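Long-range contacts in capsular polysaccharide export system protein KpsC (Thermosulfurimonas dismutans, PDB 6MGB), which transfers Kdo in beta-2,4 linkage, probably from CMP-Kdo, in making the glycolipid anchor of Gram-negative bacterial capsules: residues F76-L82 with I138-R143; T103-E109 with C280-K284; R143-P148 with E228-D234; F251-M255 with L292-Y297. All coordinates share one frame; numbering follows the deposited sequence.

After strand 69-74 of the mixed sheet, interaction 1 closes a loop of 55 residues by joining 76-82 to 138-143. Interaction 2 opens within that loop, at 103-109, and closes only at 280-284, so the two cross. Interaction 3 starts where interaction 1 ends. They share Arg143, and 143-148 meets 228-234, which follows edge strand 224-226 of the parallel sheet, wholly within the span of interaction 2. Interaction 4 opens at 251-255, inside that same span, and closes beyond it at 292-297, so it crosses interaction 2. Interactions 1, 3 and 4 all touch the bound CMP. Interaction 2 lies away from it, but Leu108 packs on helix 289-299 of interaction 4.

Interaction 1: residues F76-L82 with I138-R143; sequences FLRSVGL and ISKYNR. With C5P (cytidine-5'-monophosphate), chain D.
Ser139, Lys140 and Tyr141 line the CMP pocket, and the loop 76-82 backs the loop that carries them. Lys140 O is gripped twice. Arg78 N meets Lys140 O on a lone pair at 3.0 Å, and Ser79 N reaches it almost along the C=O axis at 3.2 Å. Asn142 ND2 gives a nearly straight 3.0 Å bond to Ser79 O, which lies in the amide plane. The donor sits above the Ser79 carbonyl plane. Gly81 N bonds to Tyr141 O at 2.9 Å. The backbone angles of Gly81 would jam a beta carbon against the preceding carbonyl, reason enough for a glycine. In this GT-B clan protein, one loop follows strand 69-74 of the mixed sheet and the other precedes strand 158-162 of the parallel sheet. The Tyr141 ring is sandwiched. Leu82 CD2 sits over one face, 3.8 Å from the ring centroid, in a CH-pi contact, and Lys140 CG lies over the opposite face. The ring edge faces the nucleotide, with Tyr141 CE2 3.4 Å from C5P O4'. With an alanine in place of Tyr141, Leu82 CD2 and the Lys140 chain would probably lose the ring between them, and the ribose its edge contact. Lys140 CG is anti to the backbone N (chi1 -169°), which runs CD past C5P C5' at 3.7 Å. A bend at chi4 then turns NZ to Gln248 OE1 and Gly75 O.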
# COMPACT_ATOMS: atom_id res chain seq x y z
N PHE A 76 -2.44 -5.05 0.15
CA PHE A 76 -2.28 -4.18 1.31
C PHE A 76 -2.09 -4.97 2.59
O PHE A 76 -1.35 -4.53 3.49
CB PHE A 76 -3.48 -3.24 1.42
CG PHE A 76 -3.55 -2.21 0.33
CD1 PHE A 76 -2.45 -1.45 -0.00
CD2 PHE A 76 -4.73 -2.01 -0.37
CE1 PHE A 76 -2.51 -0.50 -1.01
CE2 PHE A 76 -4.80 -1.06 -1.38
CZ PHE A 76 -3.69 -0.31 -1.70
N LEU A 77 -2.73 -6.13 2.70
CA LEU A 77 -2.43 -7.12 3.74
C LEU A 77 -1.63 -8.23 3.08
O LEU A 77 -2.16 -8.99 2.27
CB LEU A 77 -3.71 -7.67 4.37
CG LEU A 77 -4.65 -6.68 5.05
CD1 LEU A 77 -5.83 -7.42 5.67
CD2 LEU A 77 -3.92 -5.84 6.09
N ARG A 78 -0.34 -8.32 3.41
CA ARG A 78 0.57 -9.17 2.65
C ARG A 78 0.87 -10.50 3.34
O ARG A 78 0.67 -11.56 2.74
CB ARG A 78 1.88 -8.43 2.35
CG ARG A 78 2.73 -9.16 1.32
CD ARG A 78 4.18 -8.74 1.35
NE ARG A 78 4.95 -9.49 0.36
CZ ARG A 78 5.35 -10.76 0.52
NH1 ARG A 78 5.04 -11.43 1.62
NH2 ARG A 78 6.05 -11.35 -0.43
N SER A 79 1.37 -10.47 4.57
CA SER A 79 1.93 -11.69 5.14
C SER A 79 2.25 -11.48 6.62
O SER A 79 2.10 -10.38 7.16
CB SER A 79 3.19 -12.11 4.38
OG SER A 79 4.12 -11.05 4.34
N VAL A 80 2.68 -12.56 7.26
CA VAL A 80 3.35 -12.50 8.55
C VAL A 80 4.84 -12.58 8.22
O VAL A 80 5.42 -13.67 8.13
CB VAL A 80 2.90 -13.62 9.49
CG1 VAL A 80 3.65 -13.54 10.81
CG2 VAL A 80 1.40 -13.55 9.72
N GLY A 81 5.46 -11.43 8.03
CA GLY A 81 6.83 -11.38 7.56
C GLY A 81 7.02 -10.40 6.42
O GLY A 81 6.06 -10.07 5.72
N LEU A 82 8.24 -9.91 6.24
CA LEU A 82 8.52 -8.96 5.18
C LEU A 82 8.49 -9.66 3.83
O LEU A 82 8.38 -10.88 3.73
CB LEU A 82 9.87 -8.27 5.42
CG LEU A 82 9.98 -7.34 6.63
CD1 LEU A 82 11.38 -6.77 6.75
CD2 LEU A 82 8.96 -6.21 6.57
N ILE A 138 -3.62 -5.44 13.11
CA ILE A 138 -3.17 -6.05 11.86
C ILE A 138 -2.66 -4.96 10.93
O ILE A 138 -3.17 -3.83 10.92
CB ILE A 138 -4.30 -6.87 11.22
CG1 ILE A 138 -4.53 -8.17 12.01
CG2 ILE A 138 -4.00 -7.19 9.76
CD1 ILE A 138 -5.81 -8.89 11.66
N SER A 139 -1.65 -5.30 10.14
CA SER A 139 -1.05 -4.35 9.20
C SER A 139 -0.55 -5.13 7.99
O SER A 139 -0.92 -6.30 7.80
CB SER A 139 0.07 -3.55 9.90
OG SER A 139 1.09 -4.40 10.38
N LYS A 140 0.29 -4.50 7.18
CA LYS A 140 0.77 -5.14 5.96
C LYS A 140 1.63 -6.36 6.27
O LYS A 140 1.44 -7.43 5.68
CB LYS A 140 1.56 -4.14 5.11
CG LYS A 140 1.88 -4.62 3.71
CD LYS A 140 2.70 -3.59 2.93
CE LYS A 140 2.78 -3.93 1.45
NZ LYS A 140 1.52 -3.59 0.73
N TYR A 141 2.58 -6.22 7.20
CA TYR A 141 3.59 -7.25 7.42
C TYR A 141 3.42 -8.03 8.71
O TYR A 141 3.86 -9.18 8.78
CB TYR A 141 4.99 -6.62 7.42
CG TYR A 141 5.37 -5.98 6.09
CD1 TYR A 141 5.51 -6.75 4.94
CD2 TYR A 141 5.59 -4.61 6.00
CE1 TYR A 141 5.85 -6.17 3.73
CE2 TYR A 141 5.93 -4.03 4.79
CZ TYR A 141 6.06 -4.81 3.66
OH TYR A 141 6.40 -4.23 2.46
N ASN A 142 2.80 -7.46 9.74
CA ASN A 142 2.48 -8.18 10.98
C ASN A 142 3.72 -8.85 11.57
O ASN A 142 3.81 -10.07 11.69
CB ASN A 142 1.38 -9.22 10.72
CG ASN A 142 0.16 -8.63 10.05
OD1 ASN A 142 -0.71 -8.06 10.71
ND2 ASN A 142 0.08 -8.78 8.74
N ARG A 143 4.69 -8.02 11.96
CA ARG A 143 5.94 -8.52 12.51
C ARG A 143 6.33 -7.82 13.80
O ARG A 143 6.91 -8.44 14.70
CB ARG A 143 7.08 -8.36 11.50
CG ARG A 143 6.82 -9.01 10.17
CD ARG A 143 7.89 -8.62 9.19
NE ARG A 143 9.20 -9.16 9.56
CZ ARG A 143 10.17 -8.46 10.13
NH1 ARG A 143 10.00 -7.18 10.40
NH2 ARG A 143 11.33 -9.03 10.44
O3P C5P D . 4.11 2.06 1.75
P C5P D . 5.31 1.63 2.56
O1P C5P D . 6.07 2.88 3.01
O2P C5P D . 6.29 0.67 1.93
O5' C5P D . 4.72 0.95 3.86
C5' C5P D . 4.33 -0.42 3.88
C4' C5P D . 3.94 -0.84 5.27
O4' C5P D . 5.13 -0.94 6.09
C3' C5P D . 3.04 0.14 6.02
O3' C5P D . 1.67 -0.02 5.70
C2' C5P D . 3.37 -0.15 7.48
O2' C5P D . 2.65 -1.29 7.95
C1' C5P D . 4.85 -0.50 7.41
N1 C5P D . 5.71 0.67 7.70
C2 C5P D . 6.34 0.83 9.04
N3 C5P D . 7.22 2.03 9.32
C4 C5P D . 7.46 3.03 8.29
C5 C5P D . 6.83 2.87 6.95
C6 C5P D . 5.96 1.67 6.67
O2 C5P D . 6.15 0.03 9.89
N4 C5P D . 8.30 4.19 8.56

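Interaction 2: residues T103-E109 with C280-K284; sequences TRPSLLE and CERRK
Arg282 lays one face of its guanidinium over the peptide link between Arg104 and Pro105. Arg104 C and Pro105 N both lie over that face, towards its rim. Pro105 CG rests against Arg282 CD at 3.8 Å. The same guanidinium grips Glu109 side-on with two nitrogens. Arg282 NE gives a nearly straight bond of 2.6 Å to Glu109 OE2, while Arg282 NH2 reaches Glu109 OE1 at 3.0 Å, on its syn lone pair. The bend at chi3 (46°) turns the Arg282 head to present this edge. Its NH2 has a further acceptor in Ala102 O. Arg283 NE bonds to Glu109 OE1 at 2.8 Å, on the anti lone pair and exactly in the guanidinium plane. That plane stands 76° from the carboxylate. Three bonds from two arginines thus fix the rotation of a buried carboxylate, and the paired positive charges would probably favour its ionised form. Arg283 NH1 is held by Ala269 O and Pro266 O. Water 1 accepts from Arg283 NH2 and lies 2.8 Å from Arg104 O. Both arginines are brought in by a type I turn from Cys280 to Arg283. Glu109 belongs to the first turn of helix 107-114, which Ser106 N-caps by accepting from Glu109 N. The network ties the start of this helix to the loop between strand 275-276 and helix 289-299; Leu108 packs on Ala295 and Ala296 of the latter helix.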
# COMPACT_ATOMS: atom_id res chain seq x y z
N THR A 103 -0.56 9.95 -11.46
CA THR A 103 -0.52 10.65 -12.74
C THR A 103 -1.56 10.14 -13.73
O THR A 103 -1.81 10.81 -14.74
CB THR A 103 0.88 10.53 -13.37
OG1 THR A 103 1.07 9.19 -13.86
CG2 THR A 103 1.97 10.86 -12.35
N ARG A 104 -2.15 8.98 -13.48
CA ARG A 104 -3.17 8.40 -14.34
C ARG A 104 -4.29 7.82 -13.49
O ARG A 104 -4.13 7.66 -12.27
CB ARG A 104 -2.60 7.29 -15.22
CG ARG A 104 -1.37 7.64 -16.03
CD ARG A 104 -0.77 6.36 -16.60
NE ARG A 104 -0.37 5.45 -15.53
CZ ARG A 104 -0.37 4.12 -15.63
NH1 ARG A 104 -0.76 3.52 -16.75
NH2 ARG A 104 0.02 3.39 -14.59
N PRO A 105 -5.43 7.48 -14.08
CA PRO A 105 -6.42 6.68 -13.35
C PRO A 105 -5.87 5.31 -13.00
O PRO A 105 -4.97 4.79 -13.67
CB PRO A 105 -7.59 6.58 -14.33
CG PRO A 105 -7.40 7.69 -15.30
CD PRO A 105 -5.92 7.89 -15.40
N SER A 106 -6.40 4.75 -11.92
CA SER A 106 -6.19 3.35 -11.57
C SER A 106 -7.55 2.72 -11.32
O SER A 106 -8.56 3.42 -11.19
CB SER A 106 -5.30 3.20 -10.32
OG SER A 106 -6.00 3.60 -9.15
N LEU A 107 -7.59 1.39 -11.26
CA LEU A 107 -8.84 0.72 -10.93
C LEU A 107 -9.39 1.24 -9.60
O LEU A 107 -10.59 1.50 -9.48
CB LEU A 107 -8.64 -0.79 -10.88
CG LEU A 107 -9.84 -1.59 -10.35
CD1 LEU A 107 -11.06 -1.40 -11.24
CD2 LEU A 107 -9.49 -3.06 -10.22
N LEU A 108 -8.52 1.40 -8.61
CA LEU A 108 -8.97 1.86 -7.30
C LEU A 108 -9.52 3.28 -7.38
O LEU A 108 -10.59 3.57 -6.84
CB LEU A 108 -7.82 1.79 -6.29
CG LEU A 108 -8.12 2.31 -4.88
CD1 LEU A 108 -9.34 1.62 -4.29
CD2 LEU A 108 -6.92 2.13 -3.97
N GLU A 109 -8.81 4.17 -8.07
CA GLU A 109 -9.29 5.54 -8.21
C GLU A 109 -10.64 5.57 -8.91
O GLU A 109 -11.52 6.37 -8.56
CB GLU A 109 -8.28 6.39 -8.97
CG GLU A 109 -8.60 7.88 -8.94
CD GLU A 109 -7.69 8.69 -9.85
OE1 GLU A 109 -6.74 9.32 -9.33
OE2 GLU A 109 -7.92 8.69 -11.07
N CYS A 280 -5.00 16.82 -6.92
CA CYS A 280 -5.32 15.84 -7.96
C CYS A 280 -6.75 16.14 -8.42
O CYS A 280 -7.71 15.61 -7.86
CB CYS A 280 -5.17 14.41 -7.46
SG CYS A 280 -5.33 13.16 -8.76
N GLU A 281 -6.86 16.98 -9.45
CA GLU A 281 -8.18 17.41 -9.92
C GLU A 281 -9.02 16.25 -10.42
O GLU A 281 -10.25 16.34 -10.43
CB GLU A 281 -8.02 18.45 -11.03
CG GLU A 281 -7.07 19.59 -10.70
CD GLU A 281 -7.39 20.26 -9.38
OE1 GLU A 281 -6.45 20.80 -8.74
OE2 GLU A 281 -8.57 20.26 -8.98
N ARG A 282 -8.38 15.16 -10.85
CA ARG A 282 -9.12 14.01 -11.36
C ARG A 282 -9.93 13.31 -10.27
O ARG A 282 -10.90 12.61 -10.58
CB ARG A 282 -8.15 13.02 -12.00
CG ARG A 282 -8.80 12.04 -12.97
CD ARG A 282 -7.76 11.11 -13.57
NE ARG A 282 -6.86 10.58 -12.55
CZ ARG A 282 -5.61 10.98 -12.35
NH1 ARG A 282 -5.05 11.92 -13.12
NH2 ARG A 282 -4.89 10.44 -11.38
N ARG A 283 -9.56 13.50 -9.00
CA ARG A 283 -10.28 12.91 -7.88
C ARG A 283 -11.30 13.93 -7.38
O ARG A 283 -10.93 14.95 -6.79
CB ARG A 283 -9.31 12.50 -6.77
CG ARG A 283 -8.33 11.43 -7.22
CD ARG A 283 -7.32 11.06 -6.15
NE ARG A 283 -6.34 10.12 -6.67
CZ ARG A 283 -5.31 9.64 -5.98
NH1 ARG A 283 -5.10 10.01 -4.72
NH2 ARG A 283 -4.47 8.79 -6.56
N LYS A 284 -12.58 13.66 -7.63
CA LYS A 284 -13.64 14.62 -7.37
C LYS A 284 -14.59 14.19 -6.26
O LYS A 284 -15.02 15.03 -5.47
CB LYS A 284 -14.44 14.86 -8.65
CG LYS A 284 -13.58 15.32 -9.82
CD LYS A 284 -14.40 15.95 -10.92
CE LYS A 284 -13.52 16.66 -11.94
NZ LYS A 284 -12.60 15.71 -12.64
O HOH W 1 -4.36 7.51 -9.44

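Interaction 3: residues R143-P148 with E228-D234; sequences RGKPVP and EEFNPVD. With C5P (cytidine-5'-monophosphate), chain D.
Gly144 and Lys145 run tightly against 229-231, the close-packed part of the contact. Lys145 N bonds to Glu229 O at 2.9 Å, and Asn231 N returns a bond of 2.8 Å to Lys145 O. Together they make a single beta bridge between Lys145 and Phe230. Gly144 CA comes within 3.0 Å of Glu229 O, and a beta carbon there would clash with Phe230 and Asn231. Val147 CG2 sits over one face of the Phe230 ring, 3.9 Å from its centroid, while Glu228 CB covers the opposite face. With CG2 set beside the backbone N (CG1 at 172°), Val147 turns this methyl onto the ring. Val147 N also bonds to Asp234 OD2 at 2.7 Å, meeting it from above the carboxylate plane. The outer side is looser and more open to solvent. Lys145 NZ forms a salt bridge of 3.0 Å to Glu228 OE2, on its anti lone pair. Arg143 NH1 forms a salt bridge with Glu229 OE1, although its very short distance is doubtful because Arg143 is poorly ordered. A glutamine in place of Glu229 would probably cost Arg143 NH1 its charged mate and leave the arginine to the second salt bridge, with Glu85. Water 3 joins Val147 O to Asp234 OD1. The bridge leads into a helix N-cap: Asn231 OD1 weakly accepts from Val233 N and Asp234 N. The capped helix, 232-236, carries Pro232 into the CMP pocket.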
# COMPACT_ATOMS: atom_id res chain seq x y z
N ARG A 143 4.69 -8.02 11.96
CA ARG A 143 5.94 -8.52 12.51
C ARG A 143 6.33 -7.82 13.80
O ARG A 143 6.91 -8.44 14.70
CB ARG A 143 7.08 -8.36 11.50
CG ARG A 143 6.82 -9.01 10.17
CD ARG A 143 7.89 -8.62 9.19
NE ARG A 143 9.20 -9.16 9.56
CZ ARG A 143 10.17 -8.46 10.13
NH1 ARG A 143 10.00 -7.18 10.40
NH2 ARG A 143 11.33 -9.03 10.44
N GLY A 144 6.04 -6.52 13.89
CA GLY A 144 6.61 -5.71 14.94
C GLY A 144 6.23 -6.19 16.32
O GLY A 144 5.31 -6.98 16.52
N LYS A 145 6.98 -5.70 17.30
CA LYS A 145 6.71 -5.95 18.71
C LYS A 145 5.88 -4.82 19.29
O LYS A 145 5.82 -3.72 18.73
CB LYS A 145 8.02 -6.09 19.48
CG LYS A 145 8.87 -4.82 19.48
CD LYS A 145 10.20 -5.05 20.19
CE LYS A 145 11.03 -3.78 20.22
NZ LYS A 145 12.33 -3.98 20.93
N PRO A 146 5.21 -5.06 20.42
CA PRO A 146 4.43 -3.98 21.04
C PRO A 146 5.33 -2.86 21.55
O PRO A 146 6.50 -3.08 21.88
CB PRO A 146 3.71 -4.68 22.20
CG PRO A 146 3.78 -6.14 21.89
CD PRO A 146 5.05 -6.33 21.14
N VAL A 147 4.77 -1.66 21.62
CA VAL A 147 5.45 -0.53 22.23
C VAL A 147 5.32 -0.69 23.74
O VAL A 147 4.20 -0.68 24.27
CB VAL A 147 4.87 0.81 21.76
CG1 VAL A 147 5.46 1.97 22.57
CG2 VAL A 147 5.14 1.02 20.28
N PRO A 148 6.42 -0.84 24.48
CA PRO A 148 6.30 -1.03 25.93
C PRO A 148 5.77 0.21 26.62
O PRO A 148 6.01 1.34 26.19
CB PRO A 148 7.73 -1.35 26.37
CG PRO A 148 8.58 -0.66 25.36
CD PRO A 148 7.83 -0.74 24.06
N GLU A 228 13.63 0.75 16.35
CA GLU A 228 13.06 -0.48 16.88
C GLU A 228 11.87 -0.91 16.02
O GLU A 228 11.13 -0.08 15.50
CB GLU A 228 12.61 -0.29 18.33
CG GLU A 228 13.75 -0.00 19.29
CD GLU A 228 13.32 0.00 20.74
OE1 GLU A 228 13.52 1.03 21.42
OE2 GLU A 228 12.77 -1.02 21.20
N GLU A 229 11.71 -2.22 15.88
CA GLU A 229 10.71 -2.77 14.97
C GLU A 229 9.38 -2.92 15.70
O GLU A 229 8.90 -4.01 16.01
CB GLU A 229 11.19 -4.10 14.41
CG GLU A 229 10.41 -4.56 13.21
CD GLU A 229 11.31 -5.15 12.16
OE1 GLU A 229 11.01 -4.98 10.96
OE2 GLU A 229 12.32 -5.79 12.52
N PHE A 230 8.77 -1.77 15.96
CA PHE A 230 7.48 -1.73 16.63
C PHE A 230 6.36 -2.10 15.66
O PHE A 230 6.43 -1.82 14.46
CB PHE A 230 7.21 -0.33 17.20
CG PHE A 230 8.09 0.03 18.36
CD1 PHE A 230 8.30 -0.85 19.40
CD2 PHE A 230 8.71 1.27 18.40
CE1 PHE A 230 9.11 -0.52 20.46
CE2 PHE A 230 9.53 1.61 19.46
CZ PHE A 230 9.73 0.72 20.49
N ASN A 231 5.33 -2.74 16.20
CA ASN A 231 4.10 -2.93 15.45
C ASN A 231 3.58 -1.57 15.02
O ASN A 231 3.32 -0.71 15.88
CB ASN A 231 3.07 -3.67 16.31
CG ASN A 231 1.77 -3.91 15.57
OD1 ASN A 231 1.32 -3.08 14.79
ND2 ASN A 231 1.15 -5.06 15.81
N PRO A 232 3.40 -1.32 13.72
CA PRO A 232 3.09 0.06 13.29
C PRO A 232 1.77 0.59 13.84
O PRO A 232 1.70 1.77 14.19
CB PRO A 232 3.07 -0.05 11.76
CG PRO A 232 2.83 -1.50 11.47
CD PRO A 232 3.51 -2.24 12.58
N VAL A 233 0.73 -0.24 13.91
CA VAL A 233 -0.55 0.26 14.39
C VAL A 233 -0.53 0.46 15.90
O VAL A 233 -1.26 1.31 16.43
CB VAL A 233 -1.69 -0.67 13.95
CG1 VAL A 233 -1.79 -0.71 12.44
CG2 VAL A 233 -1.50 -2.06 14.50
N ASP A 234 0.29 -0.30 16.63
CA ASP A 234 0.51 -0.01 18.04
C ASP A 234 1.24 1.32 18.21
O ASP A 234 0.87 2.15 19.04
CB ASP A 234 1.29 -1.14 18.70
CG ASP A 234 1.28 -1.06 20.21
OD1 ASP A 234 0.41 -0.35 20.77
OD2 ASP A 234 2.15 -1.69 20.85
O3P C5P D . 4.11 2.06 1.75
P C5P D . 5.31 1.63 2.56
O1P C5P D . 6.07 2.88 3.01
O2P C5P D . 6.29 0.67 1.93
O5' C5P D . 4.72 0.95 3.86
C5' C5P D . 4.33 -0.42 3.88
C4' C5P D . 3.94 -0.84 5.27
O4' C5P D . 5.13 -0.94 6.09
C3' C5P D . 3.04 0.14 6.02
O3' C5P D . 1.67 -0.02 5.70
C2' C5P D . 3.37 -0.15 7.48
O2' C5P D . 2.65 -1.29 7.95
C1' C5P D . 4.85 -0.50 7.41
N1 C5P D . 5.71 0.67 7.70
C2 C5P D . 6.34 0.83 9.04
N3 C5P D . 7.22 2.03 9.32
C4 C5P D . 7.46 3.03 8.29
C5 C5P D . 6.83 2.87 6.95
C6 C5P D . 5.96 1.67 6.67
O2 C5P D . 6.15 0.03 9.89
N4 C5P D . 8.30 4.19 8.56
O HOH W 2 2.81 -6.72 18.31
O HOH W 3 1.48 0.30 23.27

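Interaction 4: residues F251-M255 with L292-Y297; sequences FEGLM and LFAAAY. With C5P (cytidine-5'-monophosphate), chain D.
Glu252 OE2 is met by several groups, and one of them leads across to Tyr297. Water 4 donates to Glu252 OE2 at 2.9 Å and lies 2.6 Å from Tyr297 OH, in the ring plane. C5P O3' adds a weak bond to OE2, as does Lys140 N. The other oxygen takes the second ribose hydroxyl, with C5P O2' donating to Glu252 OE1 at 2.9 Å. The carboxylate thus holds both hydroxyls of the CMP ribose, and Tyr297 belongs to its second shell. Apart from this polar link the contact is apolar. Phe251 reaches across with CG anti to its backbone N (chi1 -173°), which puts the ring between Leu292 and Tyr297. Phe251 CE1 touches Leu292 CD2 at 3.5 Å. Phe251 CE2 comes within 3.3 Å of Tyr297 CE1, the two rings meeting obliquely with planes 43° apart. Met255 makes two Met-aromatic contacts. Its SD lies over a face of Tyr297, 4.5 Å from the ring centroid, and is more oblique to Phe293. A bend at chi3 sends Met255 CE to Phe293 CE1 at 3.6 Å. Met255 CG covers one face of Phe251. The helix segments run 138° apart in direction. Helix 289-299 is flanked by helix 107-114, through Leu112 and Leu108, and by helix 120-135, through Leu130 and Ile133. Helix 248-255 lies between it and the nucleotide, following strand 241-244 of the parallel sheet.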
# COMPACT_ATOMS: atom_id res chain seq x y z
N PHE A 251 -2.28 5.45 5.54
CA PHE A 251 -3.64 4.93 5.52
C PHE A 251 -3.92 4.10 6.77
O PHE A 251 -5.03 4.13 7.30
CB PHE A 251 -3.88 4.09 4.27
CG PHE A 251 -5.31 3.66 4.10
CD1 PHE A 251 -6.30 4.61 3.91
CD2 PHE A 251 -5.66 2.33 4.15
CE1 PHE A 251 -7.62 4.23 3.76
CE2 PHE A 251 -6.98 1.94 4.00
CZ PHE A 251 -7.96 2.89 3.81
N GLU A 252 -2.92 3.35 7.25
CA GLU A 252 -3.09 2.62 8.50
C GLU A 252 -3.38 3.58 9.65
O GLU A 252 -4.18 3.27 10.55
CB GLU A 252 -1.86 1.77 8.79
CG GLU A 252 -1.69 0.63 7.80
CD GLU A 252 -0.45 -0.19 8.03
OE1 GLU A 252 0.40 0.22 8.86
OE2 GLU A 252 -0.32 -1.26 7.39
N GLY A 253 -2.75 4.76 9.64
CA GLY A 253 -3.09 5.78 10.62
C GLY A 253 -4.49 6.33 10.41
O GLY A 253 -5.23 6.55 11.37
N LEU A 254 -4.87 6.57 9.15
CA LEU A 254 -6.22 7.04 8.85
C LEU A 254 -7.26 6.04 9.34
O LEU A 254 -8.31 6.44 9.88
CB LEU A 254 -6.37 7.28 7.35
CG LEU A 254 -7.40 8.30 6.88
CD1 LEU A 254 -7.03 9.71 7.33
CD2 LEU A 254 -7.52 8.25 5.36
N MET A 255 -7.00 4.74 9.18
CA MET A 255 -7.93 3.72 9.64
C MET A 255 -8.13 3.78 11.15
O MET A 255 -9.17 3.35 11.65
CB MET A 255 -7.43 2.34 9.22
CG MET A 255 -7.52 2.09 7.72
SD MET A 255 -6.53 0.69 7.15
CE MET A 255 -7.20 -0.63 8.16
N LEU A 292 -13.62 4.44 1.68
CA LEU A 292 -12.27 4.28 1.16
C LEU A 292 -11.70 2.92 1.54
O LEU A 292 -11.11 2.23 0.70
CB LEU A 292 -11.39 5.41 1.70
CG LEU A 292 -9.90 5.40 1.33
CD1 LEU A 292 -9.71 5.25 -0.16
CD2 LEU A 292 -9.26 6.68 1.83
N PHE A 293 -11.87 2.52 2.80
CA PHE A 293 -11.39 1.22 3.24
C PHE A 293 -12.07 0.08 2.49
O PHE A 293 -11.41 -0.89 2.09
CB PHE A 293 -11.61 1.08 4.75
CG PHE A 293 -11.35 -0.30 5.28
CD1 PHE A 293 -10.07 -0.71 5.58
CD2 PHE A 293 -12.40 -1.19 5.47
CE1 PHE A 293 -9.83 -1.98 6.07
CE2 PHE A 293 -12.17 -2.46 5.96
CZ PHE A 293 -10.88 -2.85 6.26
N ALA A 294 -13.38 0.18 2.28
CA ALA A 294 -14.11 -0.89 1.60
C ALA A 294 -13.56 -1.12 0.20
O ALA A 294 -13.29 -2.26 -0.20
CB ALA A 294 -15.60 -0.54 1.53
N ALA A 295 -13.38 -0.05 -0.58
CA ALA A 295 -12.85 -0.20 -1.93
C ALA A 295 -11.39 -0.66 -1.90
O ALA A 295 -11.01 -1.57 -2.64
CB ALA A 295 -12.97 1.12 -2.69
N ALA A 296 -10.57 -0.05 -1.04
CA ALA A 296 -9.13 -0.28 -1.10
C ALA A 296 -8.76 -1.65 -0.56
O ALA A 296 -7.87 -2.31 -1.12
CB ALA A 296 -8.40 0.82 -0.33
N TYR A 297 -9.40 -2.09 0.52
CA TYR A 297 -9.00 -3.33 1.18
C TYR A 297 -9.91 -4.52 0.88
O TYR A 297 -9.43 -5.65 0.87
CB TYR A 297 -8.93 -3.11 2.70
CG TYR A 297 -7.59 -2.61 3.21
CD1 TYR A 297 -6.97 -1.50 2.62
CD2 TYR A 297 -6.94 -3.22 4.27
CE1 TYR A 297 -5.76 -1.03 3.08
CE2 TYR A 297 -5.72 -2.76 4.74
CZ TYR A 297 -5.13 -1.66 4.14
OH TYR A 297 -3.92 -1.19 4.59
O3P C5P D . 4.11 2.06 1.75
P C5P D . 5.31 1.63 2.56
O1P C5P D . 6.07 2.88 3.01
O2P C5P D . 6.29 0.67 1.93
O5' C5P D . 4.72 0.95 3.86
C5' C5P D . 4.33 -0.42 3.88
C4' C5P D . 3.94 -0.84 5.27
O4' C5P D . 5.13 -0.94 6.09
C3' C5P D . 3.04 0.14 6.02
O3' C5P D . 1.67 -0.02 5.70
C2' C5P D . 3.37 -0.15 7.48
O2' C5P D . 2.65 -1.29 7.95
C1' C5P D . 4.85 -0.50 7.41
N1 C5P D . 5.71 0.67 7.70
C2 C5P D . 6.34 0.83 9.04
N3 C5P D . 7.22 2.03 9.32
C4 C5P D . 7.46 3.03 8.29
C5 C5P D . 6.83 2.87 6.95
C6 C5P D . 5.96 1.67 6.67
O2 C5P D . 6.15 0.03 9.89
N4 C5P D . 8.30 4.19 8.56
O HOH W 4 -2.92 -2.33 6.70